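Local coordinates for sialidase domain-containing protein (PDB 5HX0), which is of unknown function but probably adopts a six-bladed sialidase-like beta-propeller fold and may, as relatives do, bind or process glycans, at residues Phe56-Pro61 with Leu73-Ala78; Pro189-Glu194 with His238-Asp243; Val261-Ala266 with Leu280-Leu285; Ala339-Ala344 with Pro353-Arg358. All coordinates share one frame; numbering follows the deposited sequence.

Interaction 1 of 4, residues Phe56-Pro61 with Leu73-Ala78; sequences FHAAFP and LAFRRA
Phe56 and Arg77 lie flat on each other at one end of the antiparallel pairing between 56-61 and 73-78. The guanidinium is turned only 14° from the ring plane, with Arg77 CZ 3.9 Å from the Phe56 ring centroid, a stacked cation-pi contact. The extended first part of Arg77, CG anti to the backbone N (chi1 -168°), carries CD over the Phe56 face as a CH-pi partner, and the bend at chi3 (74°) then swings the guanidinium over the same face. Arg77 NH2 also donates to the hydroxyl of Tyr51, while Phe121 of the second subunit meets the Phe56 ring. Beside them the short Ala58 leaves space for the Phe75 ring, CB to CE2 3.6 Å.

The other face carries His57, Ala59 and Arg76. Arg76 runs extended, passing the edge of the Phe60 ring with CD 3.7 Å from Phe60 CD2. Beyond it the His57 ring and the guanidinium stand almost perpendicular, and one water joins their edges: it accepts from Arg76 NH1 (2.8 Å), bonds His57 ND1 and donates to Arg76 O. Asp365 binds His57 NE2, and Gln125 takes the N-H of Arg76 NE, a second polar anchor for each group. Paired backbone bonds, such as His57 N to Ala78 O at 2.7 Å, join His57 to Ala78 and Ala59 to Arg76. This is the first hairpin of a four-stranded antiparallel blade, as in sialidase-like beta-propellers.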
loop_
_atom_site.group_PDB
_atom_site.type_symbol
_atom_site.label_atom_id
_atom_site.label_comp_id
_atom_site.label_asym_id
_atom_site.label_seq_id
_atom_site.Cartn_x
_atom_site.Cartn_y
_atom_site.Cartn_z
ATOM N N PHE A 56 -5.203 14.591 -0.399
ATOM C CA PHE A 56 -4.568 13.762 0.618
ATOM C C PHE A 56 -4.564 14.455 1.972
ATOM O O PHE A 56 -4.436 15.674 2.077
ATOM C CB PHE A 56 -3.096 13.405 0.244
ATOM C CG PHE A 56 -2.995 12.441 -0.907
ATOM C CD1 PHE A 56 -3.472 11.142 -0.769
ATOM C CD2 PHE A 56 -2.452 12.827 -2.127
ATOM C CE1 PHE A 56 -3.398 10.217 -1.834
ATOM C CE2 PHE A 56 -2.373 11.916 -3.196
ATOM C CZ PHE A 56 -2.852 10.599 -3.040
ATOM N N HIS A 57 -4.702 13.641 3.004
ATOM C CA HIS A 57 -4.402 14.023 4.368
ATOM C C HIS A 57 -2.960 13.581 4.623
ATOM O O HIS A 57 -2.665 12.381 4.610
ATOM C CB HIS A 57 -5.409 13.354 5.291
ATOM C CG HIS A 57 -5.313 13.754 6.729
ATOM N ND1 HIS A 57 -4.317 13.296 7.567
ATOM C CD2 HIS A 57 -6.131 14.520 7.495
ATOM C CE1 HIS A 57 -4.507 13.790 8.780
ATOM N NE2 HIS A 57 -5.605 14.530 8.765
ATOM N N ALA A 58 -2.051 14.546 4.798
ATOM C CA ALA A 58 -0.633 14.275 5.029
ATOM C C ALA A 58 -0.303 14.750 6.431
ATOM O O ALA A 58 -0.548 15.917 6.756
ATOM C CB ALA A 58 0.257 14.980 3.993
ATOM N N ALA A 59 0.226 13.856 7.271
ATOM C CA ALA A 59 0.343 14.217 8.683
ATOM C C ALA A 59 1.432 13.409 9.380
ATOM O O ALA A 59 1.912 12.401 8.871
ATOM C CB ALA A 59 -1.003 14.030 9.400
ATOM N N PHE A 60 1.799 13.871 10.585
ATOM C CA PHE A 60 2.647 13.150 11.534
ATOM C C PHE A 60 4.044 12.896 10.963
ATOM O O PHE A 60 4.415 11.734 10.727
ATOM C CB PHE A 60 1.976 11.810 11.928
ATOM C CG PHE A 60 0.472 11.936 12.193
ATOM C CD1 PHE A 60 -0.007 12.891 13.093
ATOM C CD2 PHE A 60 -0.436 11.122 11.533
ATOM C CE1 PHE A 60 -1.390 13.040 13.334
ATOM C CE2 PHE A 60 -1.830 11.264 11.758
ATOM C CZ PHE A 60 -2.301 12.216 12.669
ATOM N N PRO A 61 4.845 13.929 10.719
ATOM C CA PRO A 61 6.158 13.706 10.094
ATOM C C PRO A 61 7.253 13.341 11.089
ATOM O O PRO A 61 7.202 13.664 12.284
ATOM C CB PRO A 61 6.459 15.058 9.441
ATOM C CG PRO A 61 5.854 16.068 10.477
ATOM C CD PRO A 61 4.578 15.371 10.957
ATOM N N LEU A 73 12.249 12.789 4.942
ATOM C CA LEU A 73 11.127 13.038 5.843
ATOM C C LEU A 73 10.009 12.040 5.554
ATOM O O LEU A 73 9.499 11.980 4.426
ATOM C CB LEU A 73 10.626 14.485 5.727
ATOM C CG LEU A 73 9.421 14.899 6.596
ATOM C CD1 LEU A 73 9.447 16.420 6.841
ATOM C CD2 LEU A 73 8.078 14.523 5.979
ATOM N N ALA A 74 9.619 11.286 6.585
ATOM C CA ALA A 74 8.561 10.278 6.489
ATOM C C ALA A 74 7.275 10.865 7.035
ATOM O O ALA A 74 7.308 11.644 7.992
ATOM C CB ALA A 74 8.919 9.028 7.294
ATOM N N PHE A 75 6.145 10.498 6.430
ATOM C CA PHE A 75 4.864 10.931 6.969
ATOM C C PHE A 75 3.782 9.938 6.576
ATOM O O PHE A 75 3.977 9.049 5.739
ATOM C CB PHE A 75 4.489 12.370 6.525
ATOM C CG PHE A 75 4.367 12.552 5.023
ATOM C CD1 PHE A 75 5.505 12.707 4.238
ATOM C CD2 PHE A 75 3.125 12.610 4.413
ATOM C CE1 PHE A 75 5.421 12.899 2.869
ATOM C CE2 PHE A 75 3.024 12.809 3.036
ATOM C CZ PHE A 75 4.166 12.957 2.266
ATOM N N ARG A 76 2.648 10.070 7.249
ATOM C CA ARG A 76 1.453 9.292 6.947
ATOM C C ARG A 76 0.676 10.004 5.854
ATOM O O ARG A 76 0.350 11.189 5.994
ATOM C CB ARG A 76 0.571 9.154 8.195
ATOM C CG ARG A 76 -0.768 8.400 7.955
ATOM C CD ARG A 76 -1.661 8.521 9.207
ATOM N NE ARG A 76 -2.904 7.727 9.125
ATOM C CZ ARG A 76 -4.049 8.172 8.608
ATOM N NH1 ARG A 76 -4.133 9.403 8.087
ATOM N NH2 ARG A 76 -5.121 7.381 8.600
ATOM N N ARG A 77 0.345 9.277 4.787
ATOM C CA ARG A 77 -0.512 9.810 3.735
ATOM C C ARG A 77 -1.738 8.926 3.570
ATOM O O ARG A 77 -1.623 7.699 3.472
ATOM C CB ARG A 77 0.232 9.950 2.402
ATOM C CG ARG A 77 -0.589 10.766 1.400
ATOM C CD ARG A 77 0.199 11.090 0.129
ATOM N NE ARG A 77 0.335 9.900 -0.714
ATOM C CZ ARG A 77 0.677 9.924 -1.998
ATOM N NH1 ARG A 77 0.778 8.778 -2.685
ATOM N NH2 ARG A 77 0.908 11.090 -2.594
ATOM N N ALA A 78 -2.907 9.553 3.554
ATOM C CA ALA A 78 -4.184 8.871 3.400
ATOM C C ALA A 78 -5.086 9.756 2.552
ATOM O O ALA A 78 -4.845 10.965 2.438
ATOM C CB ALA A 78 -4.836 8.597 4.766
HETATM O O HOH W 1 -2.241 11.377 7.444
#

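Interaction 2 of 4, residues Pro189-Glu194 with His238-Asp243; sequences PHIEPE and HLLISD
Pro193 sets its ring on the face of the His238 imidazole, and here the contact is tightest: Pro193 CG is 3.4 Å from His238 CE1, displaced toward the rim of the ring. This is a CH-pi contact, with Pro193 CG 3.8 Å from the centroid of the His238 ring, and it suits a rigid, saturated ring. Ile191 takes up the rest of the close part. With CG1 lodged between the backbone N and the carbonyl carbon (chi1 55°), its CD1 reaches His238 CB at 3.9 Å, while the other branch, CG2, meets Leu240 CD2 at 3.7 Å. A branched residue can thus serve two residues, His238 and Leu240, that project from the same side of the strand.

Toward Pro189 the packing slackens, Pro189 CG being 4.4 Å from Leu240 CD1, and on the far side of the turn Glu192 projects into solvent. The loop keeps its own shape: Ile191 to Glu194 form a type I turn closed by Glu194 N to Ile191 O (3.0 Å), and His190 NE2 donates to Glu194 O (2.8 Å). The missing N-H of Pro193 costs the turn no bond.

His238 is pinned by Ser236 at NE2 and Tyr251 at ND1, which fixes the rotation of the ring that Pro193 covers. The loop lies against the sheet of strands 220-229, 234-242 and 250-256, with Ile191 also touching Val224, Ala226 and Tyr251.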
loop_
_atom_site.group_PDB
_atom_site.type_symbol
_atom_site.label_atom_id
_atom_site.label_comp_id
_atom_site.label_asym_id
_atom_site.label_seq_id
_atom_site.Cartn_x
_atom_site.Cartn_y
_atom_site.Cartn_z
ATOM N N PRO A 189 7.759 -6.337 21.270
ATOM C CA PRO A 189 7.113 -7.240 22.223
ATOM C C PRO A 189 5.810 -6.638 22.720
ATOM O O PRO A 189 5.631 -5.417 22.764
ATOM C CB PRO A 189 8.140 -7.359 23.354
ATOM C CG PRO A 189 8.924 -6.069 23.282
ATOM C CD PRO A 189 9.004 -5.753 21.813
ATOM N N HIS A 190 4.887 -7.514 23.085
ATOM C CA HIS A 190 3.809 -7.096 23.968
ATOM C C HIS A 190 4.380 -6.921 25.373
ATOM O O HIS A 190 5.130 -7.773 25.845
ATOM C CB HIS A 190 2.690 -8.134 23.974
ATOM C CG HIS A 190 1.718 -7.945 25.091
ATOM N ND1 HIS A 190 1.807 -8.637 26.279
ATOM C CD2 HIS A 190 0.668 -7.101 25.221
ATOM C CE1 HIS A 190 0.838 -8.245 27.086
ATOM N NE2 HIS A 190 0.130 -7.316 26.468
ATOM N N ILE A 191 4.054 -5.823 26.036
ATOM C CA ILE A 191 4.566 -5.592 27.384
ATOM C C ILE A 191 3.441 -5.811 28.388
ATOM O O ILE A 191 2.261 -5.566 28.104
ATOM C CB ILE A 191 5.216 -4.200 27.549
ATOM C CG1 ILE A 191 4.250 -3.086 27.148
ATOM C CG2 ILE A 191 6.504 -4.129 26.710
ATOM C CD1 ILE A 191 4.660 -1.706 27.675
ATOM N N GLU A 192 3.824 -6.308 29.568
ATOM C CA GLU A 192 2.854 -6.744 30.573
ATOM C C GLU A 192 1.773 -5.720 30.904
ATOM O O GLU A 192 0.613 -6.125 31.065
ATOM C CB GLU A 192 3.607 -7.164 31.848
ATOM C CG GLU A 192 2.738 -7.802 32.929
ATOM C CD GLU A 192 3.520 -8.126 34.200
ATOM O OE1 GLU A 192 4.709 -7.743 34.290
ATOM O OE2 GLU A 192 2.945 -8.768 35.109
ATOM N N PRO A 193 2.052 -4.420 31.025
ATOM C CA PRO A 193 0.966 -3.476 31.355
ATOM C C PRO A 193 -0.130 -3.377 30.307
ATOM O O PRO A 193 -1.246 -2.975 30.649
ATOM C CB PRO A 193 1.702 -2.139 31.510
ATOM C CG PRO A 193 3.089 -2.538 31.909
ATOM C CD PRO A 193 3.374 -3.770 31.109
ATOM N N GLU A 194 0.143 -3.718 29.051
ATOM C CA GLU A 194 -0.818 -3.550 27.961
ATOM C C GLU A 194 -1.905 -4.622 28.017
ATOM O O GLU A 194 -1.602 -5.816 27.995
ATOM C CB GLU A 194 -0.086 -3.625 26.616
ATOM C CG GLU A 194 -0.991 -3.722 25.395
ATOM C CD GLU A 194 -1.806 -2.443 25.196
ATOM O OE1 GLU A 194 -1.185 -1.364 25.080
ATOM O OE2 GLU A 194 -3.055 -2.509 25.182
ATOM N N HIS A 238 6.420 3.378 29.345
ATOM C CA HIS A 238 7.350 2.337 29.750
ATOM C C HIS A 238 8.557 2.410 28.826
ATOM O O HIS A 238 8.409 2.675 27.632
ATOM C CB HIS A 238 6.656 0.965 29.685
ATOM C CG HIS A 238 5.380 0.936 30.461
ATOM N ND1 HIS A 238 5.339 0.609 31.800
ATOM C CD2 HIS A 238 4.121 1.301 30.126
ATOM C CE1 HIS A 238 4.100 0.730 32.245
ATOM N NE2 HIS A 238 3.341 1.154 31.252
ATOM N N LEU A 239 9.748 2.221 29.387
ATOM C CA LEU A 239 10.978 2.276 28.605
ATOM C C LEU A 239 11.339 0.888 28.082
ATOM O O LEU A 239 11.499 -0.057 28.867
ATOM C CB LEU A 239 12.124 2.831 29.445
ATOM C CG LEU A 239 13.499 2.897 28.767
ATOM C CD1 LEU A 239 13.484 3.860 27.591
ATOM C CD2 LEU A 239 14.565 3.296 29.775
ATOM N N LEU A 240 11.482 0.771 26.767
ATOM C CA LEU A 240 12.097 -0.389 26.148
ATOM C C LEU A 240 13.525 -0.054 25.739
ATOM O O LEU A 240 13.864 1.096 25.444
ATOM C CB LEU A 240 11.332 -0.860 24.910
ATOM C CG LEU A 240 9.827 -1.088 25.028
ATOM C CD1 LEU A 240 9.296 -1.677 23.741
ATOM C CD2 LEU A 240 9.511 -1.983 26.203
ATOM N N ILE A 241 14.357 -1.079 25.703
ATOM C CA ILE A 241 15.756 -0.932 25.347
ATOM C C ILE A 241 16.116 -2.026 24.353
ATOM O O ILE A 241 15.732 -3.187 24.534
ATOM C CB ILE A 241 16.637 -1.010 26.607
ATOM C CG1 ILE A 241 16.412 0.218 27.503
ATOM C CG2 ILE A 241 18.051 -1.243 26.219
ATOM C CD1 ILE A 241 17.282 0.242 28.742
ATOM N N SER A 242 16.851 -1.661 23.301
ATOM C CA SER A 242 17.352 -2.625 22.336
ATOM C C SER A 242 18.874 -2.628 22.367
ATOM O O SER A 242 19.497 -1.577 22.211
ATOM C CB SER A 242 16.875 -2.315 20.917
ATOM O OG SER A 242 17.465 -3.261 20.022
ATOM N N ASP A 243 19.471 -3.814 22.535
ATOM C CA ASP A 243 20.916 -3.968 22.448
ATOM C C ASP A 243 21.364 -4.567 21.125
ATOM O O ASP A 243 22.536 -4.937 20.994
ATOM C CB ASP A 243 21.441 -4.832 23.601
ATOM C CG ASP A 243 21.352 -4.126 24.935
ATOM O OD1 ASP A 243 21.983 -3.054 25.084
ATOM O OD2 ASP A 243 20.645 -4.638 25.825
#

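Interaction 3 of 4, residues Val261-Ala266 with Leu280-Leu285; sequences VSFNEA and LRTAGL
Asn264 tucks CG between its backbone N and carbonyl carbon (chi1 42°), while Arg281, CG anti to its N (chi1 170°), stretches straight to NE, which brings Asn264 OD1 against the Arg281 methylenes, 3.1 Å from CD. Glu265 is likewise extended and runs alongside Arg281, pointing the same way. Its OE1 takes a bond from Arg281 NH1 at 2.9 Å, a salt bridge lying in the guanidinium plane but meeting the carboxylate from above its plane.

The adjacent Asn264 and Glu265 can both address one arginine because the backbone carries a beta bulge: Arg281 O accepts from Asn264 N, whereas Arg281 N donates to Glu265 O (2.9 Å). The N-H of Glu265 turns instead to a lone pair of Asn264 OD1 (2.6 Å). A water links Asn264 ND2, Arg281 NE and Thr282 O, accepting from the first two and donating to the third.

The opposite face is mostly apolar. Thr282 turns its methyl, CG2, to Phe263 CE1 at 3.7 Å while its OG1 binds Gln288 O, and Ala266 CB packs on Leu280 CD2 at 3.6 Å, small groups filling beside large ones.

With NE and NH1 both engaged, the guanidinium is fixed in orientation, and Glu265 is shared between Arg281 and the hydroxyl of Tyr368 at OE2. A tyrosine paired with a glutamate recalls the sialidase active site, though no catalytic role is established here.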
loop_
_atom_site.group_PDB
_atom_site.type_symbol
_atom_site.label_atom_id
_atom_site.label_comp_id
_atom_site.label_asym_id
_atom_site.label_seq_id
_atom_site.Cartn_x
_atom_site.Cartn_y
_atom_site.Cartn_z
ATOM N N VAL A 261 -4.325 10.229 35.445
ATOM C CA VAL A 261 -3.755 10.894 34.278
ATOM C C VAL A 261 -3.165 9.847 33.333
ATOM O O VAL A 261 -2.478 8.916 33.774
ATOM C CB VAL A 261 -2.695 11.910 34.723
ATOM C CG1 VAL A 261 -2.031 12.562 33.534
ATOM C CG2 VAL A 261 -3.322 12.974 35.656
ATOM N N SER A 262 -3.428 9.998 32.024
ATOM C CA SER A 262 -2.845 9.124 31.007
ATOM C C SER A 262 -1.564 9.740 30.454
ATOM O O SER A 262 -1.449 10.963 30.335
ATOM C CB SER A 262 -3.808 8.881 29.837
ATOM O OG SER A 262 -4.937 8.087 30.178
ATOM N N PHE A 263 -0.612 8.888 30.117
ATOM C CA PHE A 263 0.606 9.281 29.419
ATOM C C PHE A 263 0.652 8.457 28.143
ATOM O O PHE A 263 0.471 7.237 28.196
ATOM C CB PHE A 263 1.838 9.025 30.292
ATOM C CG PHE A 263 1.772 9.720 31.613
ATOM C CD1 PHE A 263 2.140 11.051 31.722
ATOM C CD2 PHE A 263 1.281 9.060 32.730
ATOM C CE1 PHE A 263 2.041 11.719 32.956
ATOM C CE2 PHE A 263 1.184 9.701 33.944
ATOM C CZ PHE A 263 1.568 11.037 34.059
ATOM N N ASN A 264 0.831 9.117 26.998
ATOM C CA ASN A 264 0.834 8.361 25.747
ATOM C C ASN A 264 2.052 8.727 24.905
ATOM O O ASN A 264 3.118 8.118 25.074
ATOM C CB ASN A 264 -0.502 8.535 24.976
ATOM C CG ASN A 264 -1.038 9.979 24.972
ATOM O OD1 ASN A 264 -0.390 10.889 24.456
ATOM N ND2 ASN A 264 -2.248 10.172 25.489
ATOM N N GLU A 265 1.944 9.716 24.022
ATOM C CA GLU A 265 3.049 9.994 23.093
ATOM C C GLU A 265 4.261 10.559 23.836
ATOM O O GLU A 265 4.129 11.477 24.649
ATOM C CB GLU A 265 2.568 10.963 22.014
ATOM C CG GLU A 265 1.514 10.311 21.191
ATOM C CD GLU A 265 0.855 11.243 20.210
ATOM O OE1 GLU A 265 0.965 12.482 20.355
ATOM O OE2 GLU A 265 0.208 10.726 19.290
ATOM N N ALA A 266 5.441 10.001 23.573
ATOM C CA ALA A 266 6.626 10.332 24.357
ATOM C C ALA A 266 7.852 10.301 23.466
ATOM O O ALA A 266 8.025 9.356 22.691
ATOM C CB ALA A 266 6.805 9.336 25.512
ATOM N N LEU A 280 6.542 14.035 27.696
ATOM C CA LEU A 280 5.316 13.238 27.694
ATOM C C LEU A 280 4.070 14.062 27.385
ATOM O O LEU A 280 3.824 15.098 28.014
ATOM C CB LEU A 280 5.143 12.552 29.045
ATOM C CG LEU A 280 6.398 11.911 29.637
ATOM C CD1 LEU A 280 6.140 11.499 31.065
ATOM C CD2 LEU A 280 6.824 10.703 28.798
ATOM N N ARG A 281 3.282 13.589 26.421
ATOM C CA ARG A 281 1.921 14.074 26.205
ATOM C C ARG A 281 0.964 13.416 27.203
ATOM O O ARG A 281 1.069 12.223 27.485
ATOM C CB ARG A 281 1.472 13.758 24.778
ATOM C CG ARG A 281 -0.022 14.005 24.510
ATOM C CD ARG A 281 -0.389 13.641 23.064
ATOM N NE ARG A 281 -1.821 13.824 22.832
ATOM C CZ ARG A 281 -2.407 13.787 21.635
ATOM N NH1 ARG A 281 -1.692 13.559 20.545
ATOM N NH2 ARG A 281 -3.713 13.995 21.522
ATOM N N THR A 282 0.021 14.190 27.730
ATOM C CA THR A 282 -0.904 13.671 28.731
ATOM C C THR A 282 -2.342 13.725 28.223
ATOM O O THR A 282 -2.672 14.452 27.286
ATOM C CB THR A 282 -0.832 14.457 30.056
ATOM O OG1 THR A 282 -1.053 15.848 29.800
ATOM C CG2 THR A 282 0.517 14.260 30.763
ATOM N N ALA A 283 -3.201 12.951 28.879
ATOM C CA ALA A 283 -4.649 13.111 28.804
ATOM C C ALA A 283 -5.171 13.199 30.231
ATOM O O ALA A 283 -4.677 12.498 31.119
ATOM C CB ALA A 283 -5.326 11.945 28.045
ATOM N N GLY A 284 -6.134 14.087 30.461
ATOM C CA GLY A 284 -6.655 14.275 31.803
ATOM C C GLY A 284 -5.868 15.239 32.661
ATOM O O GLY A 284 -6.067 15.267 33.879
ATOM N N LEU A 285 -4.973 16.025 32.075
ATOM C CA LEU A 285 -4.198 16.988 32.842
ATOM C C LEU A 285 -4.132 18.317 32.107
ATOM O O LEU A 285 -3.119 19.017 32.153
ATOM C CB LEU A 285 -2.790 16.464 33.142
ATOM C CG LEU A 285 -2.002 17.093 34.300
ATOM C CD1 LEU A 285 -2.764 16.929 35.629
ATOM C CD2 LEU A 285 -0.622 16.459 34.413
HETATM O O HOH W 2 -3.513 13.006 25.068
#

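Interaction 4 of 4, residues Ala339-Ala344 with Pro353-Arg358; sequences ARILNA and PEIVLR
Ala339 and Ile355 form an antiparallel hydrogen-bonded pair, Ile355 N reaching Ala339 O at 2.6 Å and 170° and Ala339 N returning to Ile355 O at 2.9 Å. The strands belong to a beta hairpin, the last two strands of a four-stranded sheet, consistent with a blade of a beta-propeller, and farther along the edge strand Leu357 and Arg358 both face Ile337 in a classic beta bulge.

On one side of the sheet Arg340 and Glu354 form a salt bridge, Arg340 NH2 to Glu354 OE2 3.2 Å. Glu354 OE2 lies at the edge of the guanidinium, in its plane, yet the arginine approaches it from well above the carboxylate plane, 66° out, and the two flat groups are nearly perpendicular. A bend at chi3 (73°) turns the Arg340 chain to meet an extended glutamate. Tyr328 OH bonds both Arg340 NE and Glu354 OE2, locking the pair together, while Arg338 holds Glu354 OE1 and Phe309 makes a cation-pi contact with Arg340. An arginine suits this place because its several N-H groups can satisfy separate acceptors, among them Phe349 O at NH1.

The other side is apolar: the small Ala339 sits beside Ile355 on the same face, CB to CB 4.5 Å, and Ile355 CD1 meets Ile341 CG1 at 4.0 Å. Val42 of strand 42-51 touches both isoleucines. Where the hairpin opens toward its loop, direct backbone pairing gives way to a water that accepts from Ile341 N (2.9 Å) and donates to Pro353 O (2.6 Å).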
loop_
_atom_site.group_PDB
_atom_site.type_symbol
_atom_site.label_atom_id
_atom_site.label_comp_id
_atom_site.label_asym_id
_atom_site.label_seq_id
_atom_site.Cartn_x
_atom_site.Cartn_y
_atom_site.Cartn_z
ATOM N N ALA A 339 8.211 26.004 20.603
ATOM C CA ALA A 339 9.412 25.305 21.029
ATOM C C ALA A 339 10.090 26.091 22.141
ATOM O O ALA A 339 9.789 27.265 22.370
ATOM C CB ALA A 339 10.383 25.097 19.855
ATOM N N ARG A 340 11.019 25.423 22.832
ATOM C CA ARG A 340 11.910 26.121 23.746
ATOM C C ARG A 340 13.248 25.393 23.767
ATOM O O ARG A 340 13.321 24.201 23.484
ATOM C CB ARG A 340 11.304 26.237 25.160
ATOM C CG ARG A 340 10.779 24.946 25.767
ATOM C CD ARG A 340 9.975 25.225 27.069
ATOM N NE ARG A 340 8.669 25.838 26.811
ATOM C CZ ARG A 340 7.969 26.525 27.711
ATOM N NH1 ARG A 340 8.449 26.700 28.944
ATOM N NH2 ARG A 340 6.796 27.054 27.384
ATOM N N ILE A 341 14.316 26.122 24.078
ATOM C CA ILE A 341 15.655 25.552 24.064
ATOM C C ILE A 341 16.088 25.333 25.504
ATOM O O ILE A 341 16.203 26.293 26.273
ATOM C CB ILE A 341 16.646 26.459 23.319
ATOM C CG1 ILE A 341 16.246 26.589 21.846
ATOM C CG2 ILE A 341 18.076 25.920 23.481
ATOM C CD1 ILE A 341 17.200 27.487 21.044
ATOM N N LEU A 342 16.322 24.078 25.866
ATOM C CA LEU A 342 16.694 23.712 27.223
ATOM C C LEU A 342 18.211 23.640 27.349
ATOM O O LEU A 342 18.930 23.499 26.356
ATOM C CB LEU A 342 16.070 22.367 27.590
ATOM C CG LEU A 342 14.565 22.212 27.334
ATOM C CD1 LEU A 342 14.095 20.871 27.867
ATOM C CD2 LEU A 342 13.788 23.365 27.984
ATOM N N ASN A 343 18.699 23.743 28.587
ATOM C CA ASN A 343 20.117 23.485 28.811
ATOM C C ASN A 343 20.420 22.001 28.539
ATOM O O ASN A 343 19.516 21.183 28.327
ATOM C CB ASN A 343 20.537 23.907 30.229
ATOM C CG ASN A 343 19.722 23.224 31.336
ATOM O OD1 ASN A 343 19.238 22.106 31.182
ATOM N ND2 ASN A 343 19.588 23.912 32.474
ATOM N N ALA A 344 21.714 21.660 28.537
ATOM C CA ALA A 344 22.133 20.320 28.107
ATOM C C ALA A 344 21.460 19.219 28.921
ATOM O O ALA A 344 21.103 18.166 28.383
ATOM C CB ALA A 344 23.653 20.202 28.203
ATOM N N PRO A 353 12.591 30.399 27.576
ATOM C CA PRO A 353 11.534 31.187 26.932
ATOM C C PRO A 353 10.948 30.444 25.745
ATOM O O PRO A 353 11.654 29.745 25.020
ATOM C CB PRO A 353 12.259 32.468 26.494
ATOM C CG PRO A 353 13.715 32.088 26.395
ATOM C CD PRO A 353 13.929 31.011 27.442
ATOM N N GLU A 354 9.644 30.618 25.541
ATOM C CA GLU A 354 8.945 29.889 24.491
ATOM C C GLU A 354 9.090 30.606 23.149
ATOM O O GLU A 354 8.905 31.826 23.049
ATOM C CB GLU A 354 7.472 29.715 24.851
ATOM C CG GLU A 354 6.676 28.893 23.851
ATOM C CD GLU A 354 5.299 28.541 24.381
ATOM O OE1 GLU A 354 4.438 29.436 24.448
ATOM O OE2 GLU A 354 5.086 27.366 24.749
ATOM N N ILE A 355 9.451 29.839 22.135
ATOM C CA ILE A 355 9.610 30.297 20.762
ATOM C C ILE A 355 8.297 29.999 20.052
ATOM O O ILE A 355 7.848 28.847 20.041
ATOM C CB ILE A 355 10.781 29.559 20.083
ATOM C CG1 ILE A 355 12.074 29.738 20.887
ATOM C CG2 ILE A 355 10.942 29.982 18.634
ATOM C CD1 ILE A 355 13.182 28.774 20.495
ATOM N N VAL A 356 7.651 31.006 19.470
ATOM C CA VAL A 356 6.372 30.757 18.800
ATOM C C VAL A 356 6.630 30.699 17.301
ATOM O O VAL A 356 6.969 31.714 16.682
ATOM C CB VAL A 356 5.313 31.809 19.166
ATOM C CG1 VAL A 356 3.984 31.457 18.503
ATOM C CG2 VAL A 356 5.122 31.871 20.698
ATOM N N LEU A 357 6.466 29.515 16.697
ATOM C CA LEU A 357 6.798 29.374 15.277
ATOM C C LEU A 357 5.607 29.624 14.348
ATOM O O LEU A 357 5.782 30.164 13.250
ATOM C CB LEU A 357 7.380 27.980 14.996
ATOM C CG LEU A 357 8.664 27.621 15.751
ATOM C CD1 LEU A 357 9.075 26.191 15.449
ATOM C CD2 LEU A 357 9.794 28.594 15.396
ATOM N N ARG A 358 4.401 29.229 14.744
ATOM C CA ARG A 358 3.216 29.386 13.902
ATOM C C ARG A 358 2.035 29.724 14.790
ATOM O O ARG A 358 1.882 29.144 15.868
ATOM C CB ARG A 358 2.863 28.108 13.091
ATOM C CG ARG A 358 3.921 27.615 12.117
ATOM C CD ARG A 358 4.057 28.543 10.913
ATOM N NE ARG A 358 2.922 28.542 9.996
ATOM C CZ ARG A 358 2.913 27.912 8.821
ATOM N NH1 ARG A 358 3.966 27.206 8.426
ATOM N NH2 ARG A 358 1.859 27.998 8.035
HETATM O O HOH W 3 14.058 28.997 24.333
#

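Overall arrangement
The four contacts sit in different sheets of what is probably one six-bladed propeller. Interactions 1 and 3 each join the first two strands of a blade, interaction 4 the last two, and interaction 2 lays a loop across another blade. Interactions 1 and 3 lie nearer the centre of the chain than interactions 2 and 4, and on opposite sides of it. The nearest atoms of interactions 1 and 3 are about 7 Å apart. The side chains of Phe60 and Glu265 each come within about 4 Å of a bound acetate, probably from the crystallisation liquor; Tyr368 meets the Phe60 ring and hydrogen-bonds Glu265, consistent with a shared central pocket. Interactions 2 and 4 are farthest apart, with centres about 31 Å from each other.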